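Local coordinates for putative tagatose-6-phosphate ketose/aldose isomerase (Escherichia coli, PDB 3C3J), which is of unestablished function but belongs to the SIS family, with two alpha/beta domains in one chain, each built on a parallel beta sheet, at residues T59-S64 with P87-V92; A222-I227 with E275-V280; R25-S30 with D199-C204. All coordinates share one frame; numbering follows the deposited sequence.

Contact 1 (T59-S64 with P87-V92)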
loop_
_atom_site.group_PDB
_atom_site.type_symbol
_atom_site.label_atom_id
_atom_site.label_comp_id
_atom_site.label_asym_id
_atom_site.label_seq_id
_atom_site.Cartn_x
_atom_site.Cartn_y
_atom_site.Cartn_z
ATOM N N THR A 59 -4.928 -13.354 -1.415
ATOM C CA THR A 59 -5.951 -12.437 -0.941
ATOM C C THR A 59 -6.362 -12.698 0.515
ATOM O O THR A 59 -6.468 -13.848 0.958
ATOM C CB THR A 59 -7.187 -12.454 -1.888
ATOM O OG1 THR A 59 -8.012 -11.316 -1.616
ATOM C CG2 THR A 59 -8.024 -13.784 -1.738
ATOM N N GLY A 60 -6.574 -11.611 1.244
ATOM C CA GLY A 60 -7.102 -11.632 2.602
ATOM C C GLY A 60 -7.563 -10.219 2.962
ATOM O O GLY A 60 -7.330 -9.263 2.196
ATOM N N ALA A 61 -8.231 -10.090 4.109
ATOM C CA ALA A 61 -8.667 -8.797 4.628
ATOM C C ALA A 61 -7.842 -8.425 5.849
ATOM O O ALA A 61 -7.431 -9.296 6.602
ATOM C CB ALA A 61 -10.138 -8.875 5.018
ATOM N N GLY A 62 -7.613 -7.127 6.060
ATOM C CA GLY A 62 -6.886 -6.659 7.250
ATOM C C GLY A 62 -5.494 -7.279 7.330
ATOM O O GLY A 62 -4.761 -7.348 6.322
ATOM N N THR A 63 -5.147 -7.750 8.525
ATOM C CA THR A 63 -3.898 -8.493 8.754
ATOM C C THR A 63 -3.638 -9.597 7.727
ATOM O O THR A 63 -2.513 -9.783 7.296
ATOM C CB THR A 63 -3.896 -9.091 10.172
ATOM O OG1 THR A 63 -3.811 -8.023 11.131
ATOM C CG2 THR A 63 -2.730 -10.069 10.372
ATOM N N SER A 64 -4.684 -10.310 7.327
ATOM C CA SER A 64 -4.548 -11.399 6.347
ATOM C C SER A 64 -4.140 -10.876 4.986
ATOM O O SER A 64 -3.546 -11.616 4.224
ATOM C CB SER A 64 -5.822 -12.233 6.235
ATOM O OG SER A 64 -6.054 -12.952 7.438
ATOM N N PRO A 87 -5.933 -7.392 -1.734
ATOM C CA PRO A 87 -6.793 -7.598 -0.567
ATOM C C PRO A 87 -8.203 -8.000 -0.961
ATOM O O PRO A 87 -8.701 -7.563 -2.004
ATOM C CB PRO A 87 -6.829 -6.221 0.099
ATOM C CG PRO A 87 -5.659 -5.484 -0.429
ATOM C CD PRO A 87 -5.324 -6.051 -1.763
ATOM N N THR A 88 -8.847 -8.842 -0.162
ATOM C CA THR A 88 -10.225 -9.215 -0.435
ATOM C C THR A 88 -11.126 -8.003 -0.461
ATOM O O THR A 88 -12.119 -8.002 -1.183
ATOM C CB THR A 88 -10.804 -10.230 0.558
ATOM O OG1 THR A 88 -10.740 -9.697 1.885
ATOM C CG2 THR A 88 -10.027 -11.547 0.466
ATOM N N THR A 89 -10.787 -6.983 0.320
ATOM C CA THR A 89 -11.580 -5.768 0.365
ATOM C C THR A 89 -11.574 -5.051 -0.999
ATOM O O THR A 89 -12.598 -4.492 -1.398
ATOM C CB THR A 89 -11.097 -4.861 1.539
ATOM O OG1 THR A 89 -9.665 -4.804 1.545
ATOM C CG2 THR A 89 -11.568 -5.434 2.896
ATOM N N ASP A 90 -10.473 -5.121 -1.750
ATOM C CA ASP A 90 -10.439 -4.573 -3.128
ATOM C C ASP A 90 -11.119 -5.470 -4.166
ATOM O O ASP A 90 -11.757 -4.960 -5.105
ATOM C CB ASP A 90 -9.002 -4.303 -3.598
ATOM C CG ASP A 90 -8.336 -3.173 -2.838
ATOM O OD1 ASP A 90 -9.047 -2.318 -2.267
ATOM O OD2 ASP A 90 -7.080 -3.135 -2.807
ATOM N N LEU A 91 -10.985 -6.786 -4.017
ATOM C CA LEU A 91 -11.679 -7.730 -4.898
ATOM C C LEU A 91 -13.176 -7.557 -4.804
ATOM O O LEU A 91 -13.862 -7.564 -5.830
ATOM C CB LEU A 91 -11.292 -9.182 -4.593
ATOM C CG LEU A 91 -9.867 -9.606 -4.967
ATOM C CD1 LEU A 91 -9.626 -11.136 -4.679
ATOM C CD2 LEU A 91 -9.540 -9.210 -6.407
ATOM N N VAL A 92 -13.690 -7.340 -3.595
ATOM C CA VAL A 92 -15.129 -7.274 -3.384
ATOM C C VAL A 92 -15.723 -5.956 -3.919
ATOM O O VAL A 92 -16.808 -5.960 -4.496
ATOM C CB VAL A 92 -15.511 -7.495 -1.893
ATOM C CG1 VAL A 92 -16.982 -7.199 -1.671
ATOM C CG2 VAL A 92 -15.196 -8.916 -1.441
HETATM O O HOH W 1 -7.942 -5.176 3.815
#

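Contact 2 (A222-I227 with E275-V280)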
loop_
_atom_site.group_PDB
_atom_site.type_symbol
_atom_site.label_atom_id
_atom_site.label_comp_id
_atom_site.label_asym_id
_atom_site.label_seq_id
_atom_site.Cartn_x
_atom_site.Cartn_y
_atom_site.Cartn_z
ATOM N N ALA A 222 7.764 4.528 27.353
ATOM C CA ALA A 222 7.895 5.978 27.188
ATOM C C ALA A 222 6.602 6.601 26.664
ATOM O O ALA A 222 5.786 5.930 26.035
ATOM C CB ALA A 222 9.077 6.313 26.270
ATOM N N PRO A 223 6.400 7.900 26.921
ATOM C CA PRO A 223 5.143 8.530 26.549
ATOM C C PRO A 223 5.077 8.939 25.055
ATOM O O PRO A 223 4.704 10.064 24.717
ATOM C CB PRO A 223 5.098 9.735 27.477
ATOM C CG PRO A 223 6.558 10.103 27.673
ATOM C CD PRO A 223 7.317 8.827 27.613
ATOM N N TRP A 224 5.413 8.015 24.166
ATOM C CA TRP A 224 5.259 8.287 22.740
ATOM C C TRP A 224 3.774 8.372 22.374
ATOM O O TRP A 224 2.926 7.737 23.014
ATOM C CB TRP A 224 5.988 7.241 21.878
ATOM C CG TRP A 224 6.044 5.900 22.480
ATOM C CD1 TRP A 224 4.990 5.125 22.836
ATOM C CD2 TRP A 224 7.216 5.184 22.842
ATOM N NE1 TRP A 224 5.427 3.960 23.383
ATOM C CE2 TRP A 224 6.795 3.964 23.399
ATOM C CE3 TRP A 224 8.583 5.448 22.738
ATOM C CZ2 TRP A 224 7.685 3.004 23.855
ATOM C CZ3 TRP A 224 9.475 4.497 23.198
ATOM C CH2 TRP A 224 9.023 3.294 23.751
ATOM N N LYS A 225 3.487 9.196 21.370
ATOM C CA LYS A 225 2.155 9.398 20.809
ATOM C C LYS A 225 2.038 8.868 19.369
ATOM O O LYS A 225 0.933 8.753 18.822
ATOM C CB LYS A 225 1.859 10.888 20.739
ATOM C CG LYS A 225 1.860 11.588 22.099
ATOM C CD LYS A 225 0.570 11.370 22.839
ATOM C CE LYS A 225 0.419 12.395 23.992
ATOM N NZ LYS A 225 0.503 13.812 23.503
ATOM N N ARG A 226 3.175 8.613 18.744
ATOM C CA ARG A 226 3.203 8.082 17.374
ATOM C C ARG A 226 4.241 6.998 17.313
ATOM O O ARG A 226 5.306 7.105 17.934
ATOM C CB ARG A 226 3.550 9.163 16.358
ATOM C CG ARG A 226 2.594 10.356 16.385
ATOM C CD ARG A 226 2.978 11.423 15.382
ATOM N NE ARG A 226 1.941 12.452 15.268
ATOM C CZ ARG A 226 2.005 13.513 14.455
ATOM N NH1 ARG A 226 1.008 14.384 14.431
ATOM N NH2 ARG A 226 3.053 13.701 13.666
ATOM N N ILE A 227 3.914 5.952 16.568
ATOM C CA ILE A 227 4.878 4.933 16.244
ATOM C C ILE A 227 4.921 4.739 14.737
ATOM O O ILE A 227 3.884 4.743 14.073
ATOM C CB ILE A 227 4.603 3.593 16.986
ATOM C CG1 ILE A 227 5.697 2.576 16.661
ATOM C CG2 ILE A 227 3.237 3.038 16.672
ATOM C CD1 ILE A 227 5.748 1.412 17.627
ATOM N N GLU A 275 7.623 13.081 20.130
ATOM C CA GLU A 275 6.816 12.061 20.779
ATOM C C GLU A 275 6.647 10.817 19.884
ATOM O O GLU A 275 5.737 10.032 20.095
ATOM C CB GLU A 275 5.453 12.622 21.102
ATOM C CG GLU A 275 5.494 13.792 22.072
ATOM C CD GLU A 275 4.119 14.371 22.271
ATOM O OE1 GLU A 275 3.476 14.785 21.273
ATOM O OE2 GLU A 275 3.655 14.384 23.420
ATOM N N THR A 276 7.535 10.664 18.902
ATOM C CA THR A 276 7.485 9.565 17.939
ATOM C C THR A 276 8.581 8.545 18.185
ATOM O O THR A 276 9.754 8.911 18.316
ATOM C CB THR A 276 7.658 10.075 16.479
ATOM O OG1 THR A 276 6.653 11.046 16.163
ATOM C CG2 THR A 276 7.603 8.911 15.472
ATOM N N LEU A 277 8.178 7.272 18.236
ATOM C CA LEU A 277 9.068 6.121 18.180
ATOM C C LEU A 277 9.145 5.651 16.738
ATOM O O LEU A 277 8.119 5.406 16.123
ATOM C CB LEU A 277 8.498 4.954 19.004
ATOM C CG LEU A 277 9.147 3.558 18.892
ATOM C CD1 LEU A 277 10.621 3.545 19.292
ATOM C CD2 LEU A 277 8.382 2.559 19.745
ATOM N N VAL A 278 10.356 5.471 16.244
ATOM C CA VAL A 278 10.588 4.904 14.921
ATOM C C VAL A 278 11.306 3.579 15.094
ATOM O O VAL A 278 12.364 3.508 15.749
ATOM C CB VAL A 278 11.453 5.835 14.039
ATOM C CG1 VAL A 278 11.747 5.162 12.676
ATOM C CG2 VAL A 278 10.764 7.228 13.857
ATOM N N VAL A 279 10.749 2.518 14.504
ATOM C CA VAL A 279 11.385 1.198 14.532
ATOM C C VAL A 279 11.733 0.767 13.114
ATOM O O VAL A 279 10.874 0.741 12.238
ATOM C CB VAL A 279 10.486 0.141 15.225
ATOM C CG1 VAL A 279 11.187 -1.236 15.259
ATOM C CG2 VAL A 279 10.072 0.612 16.622
ATOM N N VAL A 280 12.994 0.411 12.904
ATOM C CA VAL A 280 13.491 0.039 11.587
ATOM C C VAL A 280 13.815 -1.437 11.564
ATOM O O VAL A 280 14.686 -1.904 12.310
ATOM C CB VAL A 280 14.726 0.866 11.178
ATOM C CG1 VAL A 280 15.221 0.447 9.779
ATOM C CG2 VAL A 280 14.405 2.373 11.242
HETATM O O HOH W 2 4.509 12.672 25.248
#

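Contact 3 (R25-S30 with D199-C204)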
loop_
_atom_site.group_PDB
_atom_site.type_symbol
_atom_site.label_atom_id
_atom_site.label_comp_id
_atom_site.label_asym_id
_atom_site.label_seq_id
_atom_site.Cartn_x
_atom_site.Cartn_y
_atom_site.Cartn_z
ATOM N N ARG A 25 5.866 -23.383 17.793
ATOM C CA ARG A 25 5.369 -24.739 17.792
ATOM C C ARG A 25 4.320 -24.941 16.713
ATOM O O ARG A 25 4.314 -25.962 16.032
ATOM C CB ARG A 25 4.760 -25.066 19.153
ATOM C CG ARG A 25 4.331 -26.500 19.322
ATOM C CD ARG A 25 4.026 -26.767 20.740
ATOM N NE ARG A 25 2.903 -25.933 21.159
ATOM C CZ ARG A 25 2.437 -25.877 22.394
ATOM N NH1 ARG A 25 3.001 -26.582 23.347
ATOM N NH2 ARG A 25 1.402 -25.109 22.668
ATOM N N ALA A 26 3.435 -23.959 16.568
ATOM C CA ALA A 26 2.380 -24.021 15.544
ATOM C C ALA A 26 2.965 -24.050 14.118
ATOM O O ALA A 26 2.465 -24.777 13.241
ATOM C CB ALA A 26 1.389 -22.854 15.726
ATOM N N TRP A 27 4.035 -23.292 13.896
ATOM C CA TRP A 27 4.665 -23.222 12.571
ATOM C C TRP A 27 5.145 -24.598 12.128
ATOM O O TRP A 27 4.861 -25.044 11.020
ATOM C CB TRP A 27 5.828 -22.234 12.580
ATOM C CG TRP A 27 5.430 -20.840 12.929
ATOM C CD1 TRP A 27 4.161 -20.317 12.885
ATOM C CD2 TRP A 27 6.285 -19.781 13.337
ATOM N NE1 TRP A 27 4.174 -19.030 13.257
ATOM C CE2 TRP A 27 5.462 -18.658 13.558
ATOM C CE3 TRP A 27 7.662 -19.670 13.564
ATOM C CZ2 TRP A 27 5.973 -17.423 13.978
ATOM C CZ3 TRP A 27 8.176 -18.426 13.995
ATOM C CH2 TRP A 27 7.339 -17.332 14.183
ATOM N N ILE A 28 5.833 -25.290 13.024
ATOM C CA ILE A 28 6.407 -26.595 12.710
ATOM C C ILE A 28 5.313 -27.673 12.587
ATOM O O ILE A 28 5.394 -28.519 11.719
ATOM C CB ILE A 28 7.549 -26.951 13.697
ATOM C CG1 ILE A 28 8.637 -25.888 13.615
ATOM C CG2 ILE A 28 8.160 -28.291 13.343
ATOM C CD1 ILE A 28 9.033 -25.517 12.172
ATOM N N ARG A 29 4.268 -27.577 13.405
ATOM C CA ARG A 29 3.092 -28.402 13.285
ATOM C C ARG A 29 2.465 -28.228 11.907
ATOM O O ARG A 29 2.145 -29.219 11.254
ATOM C CB ARG A 29 2.076 -28.068 14.386
ATOM C CG ARG A 29 2.302 -28.871 15.646
ATOM C CD ARG A 29 1.594 -28.321 16.867
ATOM N NE ARG A 29 0.144 -28.128 16.751
ATOM C CZ ARG A 29 -0.766 -29.090 16.799
ATOM N NH1 ARG A 29 -2.053 -28.773 16.733
ATOM N NH2 ARG A 29 -0.416 -30.370 16.854
ATOM N N SER A 30 2.352 -26.988 11.427
ATOM C CA SER A 30 1.712 -26.799 10.132
ATOM C C SER A 30 2.576 -27.388 8.998
ATOM O O SER A 30 2.048 -28.057 8.090
ATOM C CB SER A 30 1.407 -25.340 9.838
ATOM O OG SER A 30 0.551 -25.304 8.711
ATOM N N ASP A 199 14.904 -23.515 11.974
ATOM C CA ASP A 199 15.830 -22.432 12.379
ATOM C C ASP A 199 15.054 -21.148 12.685
ATOM O O ASP A 199 15.448 -20.367 13.547
ATOM C CB ASP A 199 16.880 -22.161 11.306
ATOM C CG ASP A 199 17.741 -23.390 10.999
ATOM O OD1 ASP A 199 17.912 -24.240 11.895
ATOM O OD2 ASP A 199 18.240 -23.520 9.855
ATOM N N VAL A 200 13.947 -20.928 11.963
ATOM C CA VAL A 200 13.147 -19.714 12.163
ATOM C C VAL A 200 12.343 -19.850 13.457
ATOM O O VAL A 200 12.318 -18.928 14.280
ATOM C CB VAL A 200 12.243 -19.412 10.915
ATOM C CG1 VAL A 200 11.409 -18.143 11.124
ATOM C CG2 VAL A 200 13.096 -19.303 9.640
ATOM N N ALA A 201 11.713 -21.005 13.643
ATOM C CA ALA A 201 11.003 -21.328 14.868
ATOM C C ALA A 201 11.957 -21.246 16.054
ATOM O O ALA A 201 11.615 -20.669 17.067
ATOM C CB ALA A 201 10.367 -22.745 14.772
ATOM N N ASP A 202 13.149 -21.820 15.919
ATOM C CA ASP A 202 14.168 -21.757 16.994
ATOM C C ASP A 202 14.542 -20.305 17.372
ATOM O O ASP A 202 14.646 -19.960 18.531
ATOM C CB ASP A 202 15.468 -22.476 16.579
ATOM C CG ASP A 202 15.371 -24.019 16.614
ATOM O OD1 ASP A 202 14.349 -24.587 17.069
ATOM O OD2 ASP A 202 16.355 -24.673 16.166
ATOM N N ARG A 203 14.756 -19.467 16.366
ATOM C CA ARG A 203 15.163 -18.105 16.597
ATOM C C ARG A 203 14.044 -17.300 17.212
ATOM O O ARG A 203 14.276 -16.543 18.124
ATOM C CB ARG A 203 15.632 -17.463 15.309
ATOM C CG ARG A 203 16.451 -16.231 15.520
ATOM C CD ARG A 203 16.740 -15.603 14.175
ATOM N NE ARG A 203 17.941 -14.804 14.204
ATOM C CZ ARG A 203 18.466 -14.249 13.124
ATOM N NH1 ARG A 203 17.866 -14.379 11.946
ATOM N NH2 ARG A 203 19.583 -13.565 13.216
ATOM N N CYS A 204 12.815 -17.504 16.734
ATOM C CA CYS A 204 11.672 -16.799 17.303
ATOM C C CYS A 204 11.380 -17.266 18.738
ATOM O O CYS A 204 11.017 -16.445 19.591
ATOM C CB CYS A 204 10.456 -16.926 16.381
ATOM S SG CYS A 204 10.689 -15.955 14.865
#

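Contact 1 (T59-S64 with P87-V92)
The backbone N of T88 donates to G60 O at 2.8 Å, nearly straight with 158° at the hydrogen, and so ties 59-64 to 87-92. The bond joins the turn of a strand-turn-helix carrying G60 and G62, which follows strand 55-59, to the first turn of helix 88-93, within the parallel alpha/beta fold of the first SIS domain. The donor stands 56° out of the G60 carbonyl plane, and P87 CA, on the N-cap residue, brings its hydrogen to the same oxygen as a CA-H...O contact at 3.3 Å. The side chains of T59 and T88 cross at about a right angle, with their CG2 methyls 3.7 Å apart. With OG1 trans to the backbone N (chi1 -165°), T59 turns it to V86 O, which it hydrogen-bonds, and to L91 CD1 at 3.5 Å. T88 OG1 lies instead against A61 CB, at 3.3 Å. H266 and G263 of the second subunit pack on A61 and T89 respectively. A water bridges the two segments, accepting from G62 N at 3.0 Å and hydrogen-bonded to T89 OG1 at 2.9 Å.

Contact 2 (A222-I227 with E275-V280)
Neighbouring parallel strands of the second SIS domain meet here: 226-231 and 276-281, two inner strands of its five-stranded sheet, pair R226 with T276 and I227 with L277. Their backbones are joined by L277 N donating to R226 O at 2.9 Å. Where the strands begin, E275 O takes two donors, K225 N at 2.7 Å in the carbonyl plane and R226 N at 3.2 Å from a tilted position, so one carbonyl holds two successive N-H groups.

On one face of the sheet, L277 packs between W224 and I227. Its CG stands opposite the backbone N (chi1 170°), which carries the branched end alongside the indole: L277 CD2 sits 3.9 Å from the centroid of the W224 six-membered ring, only 3° off the ring normal, a CH-pi contact over the face. The same methyl touches I227 CD1 at 3.6 Å, while A222 O lies above the other face of the indole. F349 of helix 335-356 packs on I227 and L277. On the opposite face of the sheet, R226 CB lies near T276 OG1, but the extended arginine runs away from the strand to L271 O and to G252 O of the second subunit; T276 OG1 is bonded to D273.

At the exposed end K225 and E275 lie side by side. The lysine bends at chi2 and chi4 to bring NZ within 3.2 Å of E275 OE2, a salt bridge approached from the syn side, 32° out of the carboxylate plane. E275 OE2 also receives a hydrogen bond from a water at 2.6 Å, and this water donates its other hydrogen to P223 O at 2.7 Å.

Contact 3 (R25-S30 with D199-C204)
W27 pushes the outer edge of its six-membered ring into a shallow hollow formed by V200, A201 and C204, while I28 fits beside it against the methyl of A201. The helices are nearly antiparallel, at 168°, and their axes come within 9.4 Å: helix 23-49, an N-terminal helix, runs beside helix 198-210, which lies between the two sheets in the chain.

The indole is the main bump. With its CG placed opposite the carbonyl carbon (chi1 -60°), W27 reaches across the groove with its benzene side leading. W27 CZ3 touches C204 CB at 3.6 Å, and C204 SG lies in the ring plane, 4.8 Å from the centroid of the six-membered ring, a sulfur-aromatic contact at the edge. The same ring edge lies along the A201 backbone, with W27 CE3 resting on A201 CA at 4.0 Å, and V200 CG1 is a looser neighbour of W27 CZ3 at 4.3 Å. The A201 methyl meets the ethyl branch of I28 instead: A201 CB is 3.8 Å from I28 CG1 and sits close to I28 CD1 too.

Helix 335-356 backs this groove. Its F340 meets W27 edge-to-face and packs on V200, and its M344 touches both W27 and C204. The pyrrole end of W27 faces helix 174-187, where NE1 is hydrogen-bonded to T177 OG1.

No hydrogen bond or salt bridge crosses between the two segments, so they meet through apolar packing and the sulfur-aromatic edge contact, with the one polar atom of the indole satisfied by T177 of helix 174-187.

All three contacts are largely buried, yet they join different kinds of element. Contacts 1 and 2 each involve the first strand of a five-stranded parallel sheet with the same strand order, one per SIS domain. Contact 1 fastens the turn after that strand to a helix start, using one backbone bond and a water; contact 2 joins two adjacent strands, and its charged pair lies at the exposed end. Contact 3 is helix packing without a hydrogen bond across it, and the chain loop it closes contains contact 1. Centres lie 26 to 30 Å apart and no two contacts touch. The second subunit reaches contacts 1 and 2 but not contact 3.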